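Long-range contact in CalS10 (Micromonospora echinospora, PDB 6UK5), which binds S-adenosylmethionine and probably methylates an amino pentose during the biosynthesis of calicheamicin: residues H22-G34 with G168-R181. Sequence-based numbering, arbitrary orientation.
Sequences HAEVYEAAYRGRG and GGDLVREEGRTVAR. With SAM (S-adenosylmethionine), chain D.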
loop_
_atom_site.group_PDB
_atom_site.type_symbol
_atom_site.label_atom_id
_atom_site.label_comp_id
_atom_site.label_asym_id
_atom_site.label_seq_id
_atom_site.Cartn_x
_atom_site.Cartn_y
_atom_site.Cartn_z
ATOM N N HIS A 22 -5.010 -14.012 -5.259
ATOM C CA HIS A 22 -4.433 -14.172 -3.927
ATOM C C HIS A 22 -3.152 -14.995 -3.976
ATOM O O HIS A 22 -2.167 -14.664 -3.306
ATOM C CB HIS A 22 -5.453 -14.825 -2.993
ATOM C CG HIS A 22 -5.079 -14.756 -1.545
ATOM N ND1 HIS A 22 -5.588 -15.623 -0.603
ATOM C CD2 HIS A 22 -4.251 -13.920 -0.875
ATOM C CE1 HIS A 22 -5.088 -15.329 0.582
ATOM N NE2 HIS A 22 -4.274 -14.298 0.445
ATOM N N ALA A 23 -3.145 -16.072 -4.766
ATOM C CA ALA A 23 -1.965 -16.925 -4.843
ATOM C C ALA A 23 -0.748 -16.148 -5.328
ATOM O O ALA A 23 0.379 -16.410 -4.890
ATOM C CB ALA A 23 -2.239 -18.112 -5.770
ATOM N N GLU A 24 -0.959 -15.183 -6.223
ATOM C CA GLU A 24 0.156 -14.449 -6.813
ATOM C C GLU A 24 0.870 -13.583 -5.780
ATOM O O GLU A 24 2.095 -13.423 -5.837
ATOM C CB GLU A 24 -0.362 -13.593 -7.969
ATOM C CG GLU A 24 0.704 -12.822 -8.726
ATOM C CD GLU A 24 0.116 -11.729 -9.584
ATOM O OE1 GLU A 24 -1.094 -11.804 -9.893
ATOM O OE2 GLU A 24 0.869 -10.797 -9.938
ATOM N N VAL A 25 0.123 -13.023 -4.830
ATOM C CA VAL A 25 0.642 -12.074 -3.853
ATOM C C VAL A 25 0.756 -12.673 -2.463
ATOM O O VAL A 25 1.260 -12.001 -1.550
ATOM C CB VAL A 25 -0.228 -10.803 -3.801
ATOM C CG1 VAL A 25 -0.151 -10.043 -5.114
ATOM C CG2 VAL A 25 -1.675 -11.162 -3.472
ATOM N N TYR A 26 0.311 -13.914 -2.270
ATOM C CA TYR A 26 0.165 -14.452 -0.922
ATOM C C TYR A 26 1.498 -14.554 -0.187
ATOM O O TYR A 26 1.570 -14.269 1.014
ATOM C CB TYR A 26 -0.519 -15.818 -1.020
ATOM C CG TYR A 26 -0.211 -16.772 0.100
ATOM C CD1 TYR A 26 0.710 -17.796 -0.069
ATOM C CD2 TYR A 26 -0.853 -16.664 1.321
ATOM C CE1 TYR A 26 0.991 -18.678 0.951
ATOM C CE2 TYR A 26 -0.578 -17.539 2.349
ATOM C CZ TYR A 26 0.342 -18.547 2.159
ATOM O OH TYR A 26 0.616 -19.424 3.183
ATOM N N GLU A 27 2.568 -14.933 -0.884
ATOM C CA GLU A 27 3.855 -15.087 -0.210
ATOM C C GLU A 27 4.528 -13.739 0.036
ATOM O O GLU A 27 5.128 -13.522 1.095
ATOM C CB GLU A 27 4.771 -16.003 -1.018
ATOM C CG GLU A 27 4.081 -17.248 -1.536
ATOM C CD GLU A 27 5.040 -18.193 -2.225
ATOM O OE1 GLU A 27 6.026 -18.616 -1.581
ATOM O OE2 GLU A 27 4.811 -18.503 -3.416
ATOM N N ALA A 28 4.449 -12.834 -0.942
ATOM C CA ALA A 28 5.053 -11.515 -0.799
ATOM C C ALA A 28 4.689 -10.854 0.525
ATOM O O ALA A 28 5.541 -10.233 1.171
ATOM C CB ALA A 28 4.615 -10.624 -1.964
ATOM N N ALA A 29 3.432 -10.972 0.946
ATOM C CA ALA A 29 2.994 -10.268 2.146
ATOM C C ALA A 29 3.659 -10.827 3.399
ATOM O O ALA A 29 4.255 -10.081 4.186
ATOM C CB ALA A 29 1.472 -10.348 2.271
ATOM N N TYR A 30 3.568 -12.140 3.601
ATOM C CA TYR A 30 4.063 -12.725 4.841
ATOM C C TYR A 30 5.584 -12.708 4.911
ATOM O O TYR A 30 6.149 -12.632 6.009
ATOM C CB TYR A 30 3.510 -14.141 4.973
ATOM C CG TYR A 30 2.010 -14.137 5.156
ATOM C CD1 TYR A 30 1.432 -13.759 6.360
ATOM C CD2 TYR A 30 1.168 -14.476 4.104
ATOM C CE1 TYR A 30 0.056 -13.742 6.519
ATOM C CE2 TYR A 30 -0.206 -14.462 4.251
ATOM C CZ TYR A 30 -0.758 -14.093 5.459
ATOM O OH TYR A 30 -2.128 -14.076 5.606
ATOM N N ARG A 31 6.265 -12.777 3.763
ATOM C CA ARG A 31 7.715 -12.620 3.761
ATOM C C ARG A 31 8.114 -11.200 4.146
ATOM O O ARG A 31 9.083 -11.002 4.889
ATOM C CB ARG A 31 8.292 -12.987 2.394
ATOM C CG ARG A 31 9.033 -14.319 2.384
ATOM C CD ARG A 31 9.759 -14.567 1.067
ATOM N NE ARG A 31 8.902 -15.203 0.070
ATOM C CZ ARG A 31 8.737 -16.518 -0.052
ATOM N NH1 ARG A 31 9.364 -17.358 0.765
ATOM N NH2 ARG A 31 7.937 -16.998 -0.993
ATOM N N GLY A 32 7.374 -10.200 3.661
ATOM C CA GLY A 32 7.684 -8.825 4.014
ATOM C C GLY A 32 7.567 -8.544 5.499
ATOM O O GLY A 32 8.297 -7.705 6.034
ATOM N N ARG A 33 6.657 -9.233 6.186
ATOM C CA ARG A 33 6.531 -9.075 7.629
ATOM C C ARG A 33 7.520 -9.936 8.402
ATOM O O ARG A 33 7.624 -9.781 9.624
ATOM C CB ARG A 33 5.101 -9.389 8.075
ATOM C CG ARG A 33 4.122 -8.258 7.792
ATOM C CD ARG A 33 2.720 -8.567 8.298
ATOM N NE ARG A 33 1.832 -7.410 8.180
ATOM C CZ ARG A 33 1.468 -6.621 9.190
ATOM N NH1 ARG A 33 1.896 -6.852 10.425
ATOM N NH2 ARG A 33 0.661 -5.594 8.963
ATOM N N GLY A 34 8.233 -10.838 7.732
ATOM C CA GLY A 34 9.341 -11.530 8.358
ATOM C C GLY A 34 9.191 -13.033 8.448
ATOM O O GLY A 34 9.942 -13.681 9.183
ATOM N N GLY A 168 -4.550 -4.499 9.924
ATOM C CA GLY A 168 -3.198 -4.566 9.425
ATOM C C GLY A 168 -3.085 -3.828 8.098
ATOM O O GLY A 168 -4.077 -3.528 7.454
ATOM N N GLY A 169 -1.843 -3.551 7.697
ATOM C CA GLY A 169 -1.616 -2.857 6.443
ATOM C C GLY A 169 -0.238 -3.202 5.937
ATOM O O GLY A 169 0.711 -3.295 6.721
ATOM N N ASP A 170 -0.117 -3.406 4.631
ATOM C CA ASP A 170 1.152 -3.786 4.037
ATOM C C ASP A 170 1.286 -3.138 2.673
ATOM O O ASP A 170 0.318 -3.063 1.910
ATOM C CB ASP A 170 1.250 -5.312 3.887
ATOM C CG ASP A 170 1.151 -6.037 5.209
ATOM O OD1 ASP A 170 2.187 -6.161 5.896
ATOM O OD2 ASP A 170 0.034 -6.471 5.564
ATOM N N LEU A 171 2.489 -2.663 2.379
ATOM C CA LEU A 171 2.825 -2.131 1.066
ATOM C C LEU A 171 4.178 -2.711 0.685
ATOM O O LEU A 171 5.180 -2.401 1.336
ATOM C CB LEU A 171 2.903 -0.607 1.072
ATOM C CG LEU A 171 3.154 0.028 -0.302
ATOM C CD1 LEU A 171 1.841 0.331 -1.034
ATOM C CD2 LEU A 171 4.068 1.234 -0.209
ATOM N N VAL A 172 4.227 -3.550 -0.343
ATOM C CA VAL A 172 5.496 -4.023 -0.884
ATOM C C VAL A 172 5.636 -3.390 -2.260
ATOM O O VAL A 172 4.696 -3.430 -3.061
ATOM C CB VAL A 172 5.568 -5.557 -0.968
ATOM C CG1 VAL A 172 6.809 -5.983 -1.761
ATOM C CG2 VAL A 172 5.577 -6.174 0.421
ATOM N N ARG A 173 6.800 -2.809 -2.536
ATOM C CA ARG A 173 7.080 -2.212 -3.836
ATOM C C ARG A 173 8.071 -3.124 -4.544
ATOM O O ARG A 173 9.235 -3.216 -4.140
ATOM C CB ARG A 173 7.650 -0.799 -3.716
ATOM C CG ARG A 173 7.829 -0.092 -5.070
ATOM C CD ARG A 173 6.454 0.087 -5.741
ATOM N NE ARG A 173 6.439 0.955 -6.917
ATOM C CZ ARG A 173 6.812 0.580 -8.138
ATOM N NH1 ARG A 173 7.242 -0.652 -8.364
ATOM N NH2 ARG A 173 6.745 1.438 -9.140
ATOM N N GLU A 174 7.611 -3.798 -5.585
ATOM C CA GLU A 174 8.480 -4.622 -6.403
ATOM C C GLU A 174 8.748 -3.880 -7.702
ATOM O O GLU A 174 8.033 -2.944 -8.068
ATOM C CB GLU A 174 7.830 -5.976 -6.708
ATOM C CG GLU A 174 8.089 -7.081 -5.698
ATOM C CD GLU A 174 7.076 -8.209 -5.799
ATOM O OE1 GLU A 174 6.485 -8.386 -6.890
ATOM O OE2 GLU A 174 6.880 -8.915 -4.785
ATOM N N GLU A 175 9.785 -4.310 -8.406
ATOM C CA GLU A 175 10.084 -3.760 -9.723
ATOM C C GLU A 175 9.115 -4.387 -10.717
ATOM O O GLU A 175 9.152 -5.597 -10.960
ATOM C CB GLU A 175 11.548 -3.970 -10.088
ATOM C CG GLU A 175 12.494 -3.073 -9.279
ATOM C CD GLU A 175 12.153 -1.596 -9.412
ATOM O OE1 GLU A 175 11.697 -1.195 -10.509
ATOM O OE2 GLU A 175 12.343 -0.853 -8.421
ATOM N N GLY A 176 8.245 -3.552 -11.279
ATOM C CA GLY A 176 7.197 -3.952 -12.190
ATOM C C GLY A 176 5.823 -4.092 -11.565
ATOM O O GLY A 176 4.844 -4.245 -12.304
ATOM N N ARG A 177 5.716 -4.057 -10.238
ATOM C CA ARG A 177 4.409 -4.049 -9.593
ATOM C C ARG A 177 4.566 -3.548 -8.164
ATOM O O ARG A 177 5.608 -3.745 -7.534
ATOM C CB ARG A 177 3.732 -5.421 -9.620
ATOM C CG ARG A 177 4.428 -6.492 -8.825
ATOM C CD ARG A 177 3.495 -7.661 -8.623
ATOM N NE ARG A 177 3.986 -8.587 -7.614
ATOM C CZ ARG A 177 3.315 -9.655 -7.201
ATOM N NH1 ARG A 177 2.125 -9.932 -7.715
ATOM N NH2 ARG A 177 3.836 -10.445 -6.276
ATOM N N THR A 178 3.515 -2.908 -7.659
ATOM C CA THR A 178 3.384 -2.572 -6.248
ATOM C C THR A 178 2.121 -3.216 -5.698
ATOM O O THR A 178 1.078 -3.223 -6.360
ATOM C CB THR A 178 3.324 -1.064 -6.038
ATOM O OG1 THR A 178 1.964 -0.662 -5.848
ATOM C CG2 THR A 178 3.867 -0.380 -7.252
ATOM N N VAL A 179 2.220 -3.753 -4.487
ATOM C CA VAL A 179 1.136 -4.503 -3.869
ATOM C C VAL A 179 0.827 -3.867 -2.522
ATOM O O VAL A 179 1.695 -3.809 -1.642
ATOM C CB VAL A 179 1.510 -5.986 -3.712
ATOM C CG1 VAL A 179 0.368 -6.768 -3.092
ATOM C CG2 VAL A 179 1.919 -6.560 -5.064
ATOM N N ALA A 180 -0.402 -3.386 -2.370
ATOM C CA ALA A 180 -0.905 -2.848 -1.116
ATOM C C ALA A 180 -1.967 -3.780 -0.549
ATOM O O ALA A 180 -2.722 -4.413 -1.293
ATOM C CB ALA A 180 -1.497 -1.450 -1.305
ATOM N N ARG A 181 -2.015 -3.867 0.777
ATOM C CA ARG A 181 -3.002 -4.703 1.440
ATOM C C ARG A 181 -3.451 -4.035 2.728
ATOM O O ARG A 181 -2.617 -3.570 3.511
ATOM C CB ARG A 181 -2.459 -6.095 1.766
ATOM C CG ARG A 181 -3.567 -7.082 2.110
ATOM C CD ARG A 181 -3.049 -8.264 2.894
ATOM N NE ARG A 181 -2.645 -7.866 4.238
ATOM C CZ ARG A 181 -2.070 -8.676 5.119
ATOM N NH1 ARG A 181 -1.807 -9.936 4.793
ATOM N NH2 ARG A 181 -1.744 -8.220 6.322
HETATM N N SAM D . 1.340 -24.735 4.079
HETATM C CA SAM D . 0.773 -23.548 3.524
HETATM C C SAM D . 1.738 -22.328 3.632
HETATM O O SAM D . 2.317 -22.126 4.728
HETATM O OXT SAM D . 1.854 -21.631 2.603
HETATM C CB SAM D . -0.556 -23.229 4.223
HETATM C CG SAM D . -1.356 -22.317 3.309
HETATM S SD SAM D . -2.587 -21.537 4.375
HETATM C CE SAM D . -2.996 -20.095 3.405
HETATM C "C5'" SAM D . -4.132 -22.511 4.213
HETATM C "C4'" SAM D . -4.292 -23.438 3.000
HETATM O "O4'" SAM D . -5.197 -24.500 3.349
HETATM C "C3'" SAM D . -4.867 -22.763 1.753
HETATM O "O3'" SAM D . -3.883 -22.672 0.726
HETATM C "C2'" SAM D . -6.028 -23.677 1.312
HETATM O "O2'" SAM D . -5.956 -23.995 -0.074
HETATM C "C1'" SAM D . -5.845 -24.925 2.174
HETATM N N9 SAM D . -7.086 -25.587 2.556
HETATM C C8 SAM D . -8.135 -25.055 3.263
HETATM N N7 SAM D . -9.089 -25.912 3.529
HETATM C C5 SAM D . -8.639 -27.093 2.966
HETATM C C6 SAM D . -9.179 -28.393 2.919
HETATM N N6 SAM D . -10.370 -28.721 3.428
HETATM N N1 SAM D . -8.452 -29.356 2.313
HETATM C C2 SAM D . -7.269 -29.030 1.783
HETATM N N3 SAM D . -6.664 -27.841 1.753
HETATM C C4 SAM D . -7.403 -26.911 2.365
#
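Arg177 starts with CG wedged between its backbone N and carbonyl carbon (chi1 65°) and then runs straight out, which carries its guanidinium to Glu24, whose own chain, CG opposite the backbone N, lies alongside it with the opposite heading. The carboxylate and guanidinium planes are nearly parallel, 13° apart, but offset, and OE2 comes in obliquely to form a salt bridge, Glu24 OE2 to Arg177 NH1, 2.7 Å. Arg177 NH2 adds a weak bond to the backbone O of Glu24, while Arg177 NE gives a fairly straight bond of 2.6 Å to Glu174 OE1 across the type II turn of the hairpin. Val25 CG1 lies 3.5 Å from Arg177 NH1 and 3.9 Å from Val179 CG1, with Trp198 of the next strand touching both valines. One helical turn on, the methyls of Ala28 and Ala29 point at the sheet, Ala29 across from Asp170. Farther along the chain, Arg33 meets Asp170 with the guanidinium and carboxylate planes 74° apart: NE reaches the syn lone pair of OD1 at 2.6 Å, tilted from the guanidinium plane, and NH2 bonds weakly to Gly169 O. Asp170 OD2 also pairs with Arg181 NH2 at 2.6 Å, and Glu196 takes Arg181 NH1. The hairpin's strands belong to the mixed, mostly antiparallel sheet that flanks the Rossmann-type domain. From the helix side turned toward that domain, Tyr26 OH donates a 2.6 Å hydrogen bond to SAM OXT. Two salt-bridge networks thus clamp the helix to the sheet around a small apolar centre; Asp170, shared by Arg33 and Arg181, probably stays ionised and balances part of their charge.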